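Rhamnogalacturonan endolyase YesW (Bacillus subtilis, PDB 2ZUX) cleaves type I rhamnogalacturonan of plant cell walls by endo-type elimination, requires calcium or manganese for activity, and releases oligosaccharide products. Local coordinates at residues P90-L96 / S522-Y528. Residues are numbered along the deposited sequence; the frame is centred on the assembly and turned at random.
Sequences PYHSVPL and SSALRIY
Tyr91 to Pro95 pair antiparallel with Ala524 to Tyr528 in what is best read as the molecular Velcro closure of the beta-propeller, a strand from the start of the propeller domain completing a blade built from C-terminal strands. Two hydrogen-bonded pairs, His92 with Ile527 and Val94 with Leu525, hold the ladder, and the bond from Val94 N to Leu525 O is 2.7 Å long. Beyond the last bridge, Leu96 N still reaches Ser523 O at 2.9 Å.

On the face bearing Tyr91, Ser93 and Arg526, the arginine runs extended from CG to NE across one face of the Tyr91 ring: Arg526 CD sits 3.6 Å from the ring centroid as a CH-pi contact, and the guanidinium stacks almost parallel to the ring (7°) in an off-centre cation-pi contact, its CZ near the phenol oxygen. A chi1 of 54°, with CG between the backbone N and the carbonyl carbon, sets the Tyr91 ring beside Tyr528 and against the Arg526 side chain. Tyr91 CB makes a CH-pi contact over the centre of the Tyr528 ring, 3.7 Å from its centroid. The two tyrosine planes are oblique to each other. Arg526 NH1 donates in the guanidinium plane to Tyr528 OH (3.2 Å) and also to Ser489 O, and a water accepts from Arg526 NE at 3.0 Å and joins it to Ser93 OG. Together these bonds would restrain the guanidinium and keep it flat on the ring.

On the reverse face, which Leu525 shares, Val94 CG2 meets Ile527 CD1 at 4.0 Å. Leu96, just past the strand, lies across Leu525 at about a right angle, Leu96 CD1 to Leu525 CG 3.8 Å. Strand 524-528 continues the sheet to strand 514-519, whose Trp517 packs edge-to-face with Tyr528, while Leu96 and Leu525 reach the adjoining sheet, touching strands 109-120 and 129-136.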
ATOM      1  N   PRO A  90     -18.669   1.908  15.021  1.00 13.84           N
ATOM      2  CA  PRO A  90     -17.205   2.132  15.081  1.00 13.50           C
ATOM      3  C   PRO A  90     -16.500   2.096  13.713  1.00 13.13           C
ATOM      4  O   PRO A  90     -15.311   2.421  13.610  1.00 13.21           O
ATOM      5  CB  PRO A  90     -16.703   0.992  15.975  1.00 13.89           C
ATOM      6  CG  PRO A  90     -17.924   0.464  16.681  1.00 15.21           C
ATOM      7  CD  PRO A  90     -19.062   0.680  15.736  1.00 13.87           C
ATOM      8  N   TYR A  91     -17.237   1.697  12.687  1.00 12.73           N
ATOM      9  CA  TYR A  91     -16.753   1.677  11.318  1.00 12.60           C
ATOM     10  C   TYR A  91     -17.746   2.391  10.418  1.00 12.47           C
ATOM     11  O   TYR A  91     -18.933   2.508  10.753  1.00 12.65           O
ATOM     12  CB  TYR A  91     -16.572   0.237  10.828  1.00 12.99           C
ATOM     13  CG  TYR A  91     -17.807  -0.625  10.983  1.00 12.74           C
ATOM     14  CD1 TYR A  91     -18.802  -0.643  10.007  1.00 13.19           C
ATOM     15  CD2 TYR A  91     -17.975  -1.425  12.107  1.00 12.75           C
ATOM     16  CE1 TYR A  91     -19.943  -1.431  10.155  1.00 13.03           C
ATOM     17  CE2 TYR A  91     -19.106  -2.215  12.265  1.00 13.08           C
ATOM     18  CZ  TYR A  91     -20.077  -2.213  11.281  1.00 13.36           C
ATOM     19  OH  TYR A  91     -21.200  -3.000  11.434  1.00 14.75           O
ATOM     20  N   HIS A  92     -17.264   2.835   9.266  1.00 12.40           N
ATOM     21  CA  HIS A  92     -18.108   3.408   8.243  1.00 12.76           C
ATOM     22  C   HIS A  92     -18.245   2.396   7.109  1.00 12.85           C
ATOM     23  O   HIS A  92     -17.242   1.887   6.604  1.00 12.62           O
ATOM     24  CB  HIS A  92     -17.480   4.690   7.712  1.00 12.94           C
ATOM     25  CG  HIS A  92     -18.266   5.318   6.616  1.00 13.76           C
ATOM     26  ND1 HIS A  92     -17.903   5.243   5.287  1.00 15.88           N
ATOM     27  CD2 HIS A  92     -19.433   5.998   6.651  1.00 13.62           C
ATOM     28  CE1 HIS A  92     -18.805   5.874   4.557  1.00 14.32           C
ATOM     29  NE2 HIS A  92     -19.746   6.338   5.360  1.00 17.00           N
ATOM     30  N   SER A  93     -19.479   2.110   6.698  1.00 13.01           N
ATOM     31  CA  SER A  93     -19.738   1.153   5.626  1.00 13.28           C
ATOM     32  C   SER A  93     -19.860   1.814   4.267  1.00 13.38           C
ATOM     33  O   SER A  93     -20.600   2.780   4.097  1.00 13.61           O
ATOM     34  CB  SER A  93     -21.009   0.347   5.907  1.00 13.55           C
ATOM     35  OG  SER A  93     -20.835  -0.466   7.048  1.00 15.63           O
ATOM     36  N   VAL A  94     -19.118   1.280   3.301  1.00 12.81           N
ATOM     37  CA  VAL A  94     -19.248   1.668   1.907  1.00 13.17           C
ATOM     38  C   VAL A  94     -19.939   0.509   1.198  1.00 13.00           C
ATOM     39  O   VAL A  94     -19.329  -0.537   0.995  1.00 13.24           O
ATOM     40  CB  VAL A  94     -17.861   1.938   1.262  1.00 13.06           C
ATOM     41  CG1 VAL A  94     -18.020   2.423  -0.176  1.00 13.80           C
ATOM     42  CG2 VAL A  94     -17.063   2.959   2.081  1.00 13.91           C
ATOM     43  N   PRO A  95     -21.234   0.668   0.849  1.00 13.32           N
ATOM     44  CA  PRO A  95     -21.918  -0.423   0.156  1.00 13.24           C
ATOM     45  C   PRO A  95     -21.279  -0.671  -1.207  1.00 13.00           C
ATOM     46  O   PRO A  95     -20.863   0.274  -1.879  1.00 13.18           O
ATOM     47  CB  PRO A  95     -23.347   0.102  -0.016  1.00 13.33           C
ATOM     48  CG  PRO A  95     -23.226   1.585   0.069  1.00 14.77           C
ATOM     49  CD  PRO A  95     -22.115   1.834   1.047  1.00 13.54           C
ATOM     50  N   LEU A  96     -21.216  -1.941  -1.591  1.00 12.94           N
ATOM     51  CA  LEU A  96     -20.602  -2.336  -2.857  1.00 13.32           C
ATOM     52  C   LEU A  96     -21.643  -2.834  -3.843  1.00 14.12           C
ATOM     53  O   LEU A  96     -22.712  -3.312  -3.452  1.00 14.38           O
ATOM     54  CB  LEU A  96     -19.553  -3.431  -2.626  1.00 13.23           C
ATOM     55  CG  LEU A  96     -18.378  -3.058  -1.711  1.00 12.66           C
ATOM     56  CD1 LEU A  96     -17.482  -4.255  -1.465  1.00 12.27           C
ATOM     57  CD2 LEU A  96     -17.580  -1.906  -2.309  1.00 13.03           C
ATOM     58  N   SER A 522     -19.055  -9.638   1.059  1.00 14.42           N
ATOM     59  CA  SER A 522     -18.602  -8.584   0.131  1.00 14.40           C
ATOM     60  C   SER A 522     -19.712  -7.630  -0.317  1.00 14.04           C
ATOM     61  O   SER A 522     -19.637  -7.036  -1.393  1.00 13.95           O
ATOM     62  CB  SER A 522     -17.865  -9.169  -1.081  1.00 14.51           C
ATOM     63  OG  SER A 522     -16.696  -9.863  -0.683  1.00 13.19           O
ATOM     64  N   SER A 523     -20.738  -7.471   0.521  1.00 14.05           N
ATOM     65  CA  SER A 523     -21.781  -6.482   0.252  1.00 14.14           C
ATOM     66  C   SER A 523     -21.332  -5.062   0.592  1.00 13.62           C
ATOM     67  O   SER A 523     -21.944  -4.090   0.152  1.00 13.71           O
ATOM     68  CB  SER A 523     -23.065  -6.822   1.013  1.00 14.54           C
ATOM     69  OG  SER A 523     -22.844  -6.860   2.406  1.00 16.35           O
ATOM     70  N   ALA A 524     -20.265  -4.953   1.384  1.00 13.43           N
ATOM     71  CA  ALA A 524     -19.760  -3.658   1.825  1.00 12.85           C
ATOM     72  C   ALA A 524     -18.285  -3.741   2.181  1.00 12.16           C
ATOM     73  O   ALA A 524     -17.766  -4.820   2.475  1.00 11.62           O
ATOM     74  CB  ALA A 524     -20.561  -3.155   3.033  1.00 13.10           C
ATOM     75  N   LEU A 525     -17.628  -2.589   2.142  1.00 12.12           N
ATOM     76  CA  LEU A 525     -16.346  -2.400   2.822  1.00 12.13           C
ATOM     77  C   LEU A 525     -16.603  -1.633   4.110  1.00 12.09           C
ATOM     78  O   LEU A 525     -17.440  -0.729   4.131  1.00 13.41           O
ATOM     79  CB  LEU A 525     -15.366  -1.612   1.954  1.00 12.29           C
ATOM     80  CG  LEU A 525     -14.975  -2.194   0.593  1.00 12.10           C
ATOM     81  CD1 LEU A 525     -14.079  -1.219  -0.141  1.00 12.29           C
ATOM     82  CD2 LEU A 525     -14.292  -3.549   0.743  1.00 12.88           C
ATOM     83  N   ARG A 526     -15.895  -1.994   5.173  1.00 11.58           N
ATOM     84  CA  ARG A 526     -15.987  -1.280   6.435  1.00 11.58           C
ATOM     85  C   ARG A 526     -14.680  -0.566   6.704  1.00 11.04           C
ATOM     86  O   ARG A 526     -13.617  -1.187   6.651  1.00 11.57           O
ATOM     87  CB  ARG A 526     -16.261  -2.246   7.582  1.00 11.72           C
ATOM     88  CG  ARG A 526     -17.604  -2.951   7.527  1.00 12.05           C
ATOM     89  CD  ARG A 526     -17.743  -3.810   8.751  1.00 14.43           C
ATOM     90  NE  ARG A 526     -19.000  -4.545   8.793  1.00 16.23           N
ATOM     91  CZ  ARG A 526     -19.284  -5.447   9.725  1.00 16.94           C
ATOM     92  NH1 ARG A 526     -18.404  -5.711  10.681  1.00 17.63           N
ATOM     93  NH2 ARG A 526     -20.447  -6.083   9.695  1.00 18.61           N
ATOM     94  N   ILE A 527     -14.764   0.732   6.987  1.00 10.98           N
ATOM     95  CA  ILE A 527     -13.584   1.512   7.330  1.00 11.26           C
ATOM     96  C   ILE A 527     -13.575   1.724   8.839  1.00 11.04           C
ATOM     97  O   ILE A 527     -14.450   2.411   9.369  1.00 11.39           O
ATOM     98  CB  ILE A 527     -13.577   2.885   6.634  1.00 11.05           C
ATOM     99  CG1 ILE A 527     -13.829   2.739   5.124  1.00 11.42           C
ATOM    100  CG2 ILE A 527     -12.255   3.610   6.924  1.00 12.10           C
ATOM    101  CD1 ILE A 527     -13.928   4.072   4.380  1.00 12.89           C
ATOM    102  N   TYR A 528     -12.605   1.121   9.520  1.00 11.01           N
ATOM    103  CA  TYR A 528     -12.432   1.285  10.960  1.00 10.90           C
ATOM    104  C   TYR A 528     -11.411   2.385  11.212  1.00 11.07           C
ATOM    105  O   TYR A 528     -10.340   2.389  10.609  1.00 10.89           O
ATOM    106  CB  TYR A 528     -11.929  -0.017  11.585  1.00 11.34           C
ATOM    107  CG  TYR A 528     -12.964  -1.124  11.644  1.00 12.05           C
ATOM    108  CD1 TYR A 528     -13.590  -1.452  12.850  1.00 12.34           C
ATOM    109  CD2 TYR A 528     -13.315  -1.844  10.505  1.00 12.62           C
ATOM    110  CE1 TYR A 528     -14.544  -2.473  12.906  1.00 13.25           C
ATOM    111  CE2 TYR A 528     -14.264  -2.863  10.556  1.00 14.16           C
ATOM    112  CZ  TYR A 528     -14.868  -3.163  11.755  1.00 14.12           C
ATOM    113  OH  TYR A 528     -15.810  -4.177  11.788  1.00 14.96           O
TER
HETATM  114  O   HOH W   1     -21.063  -3.257   6.973  1.00 21.53           O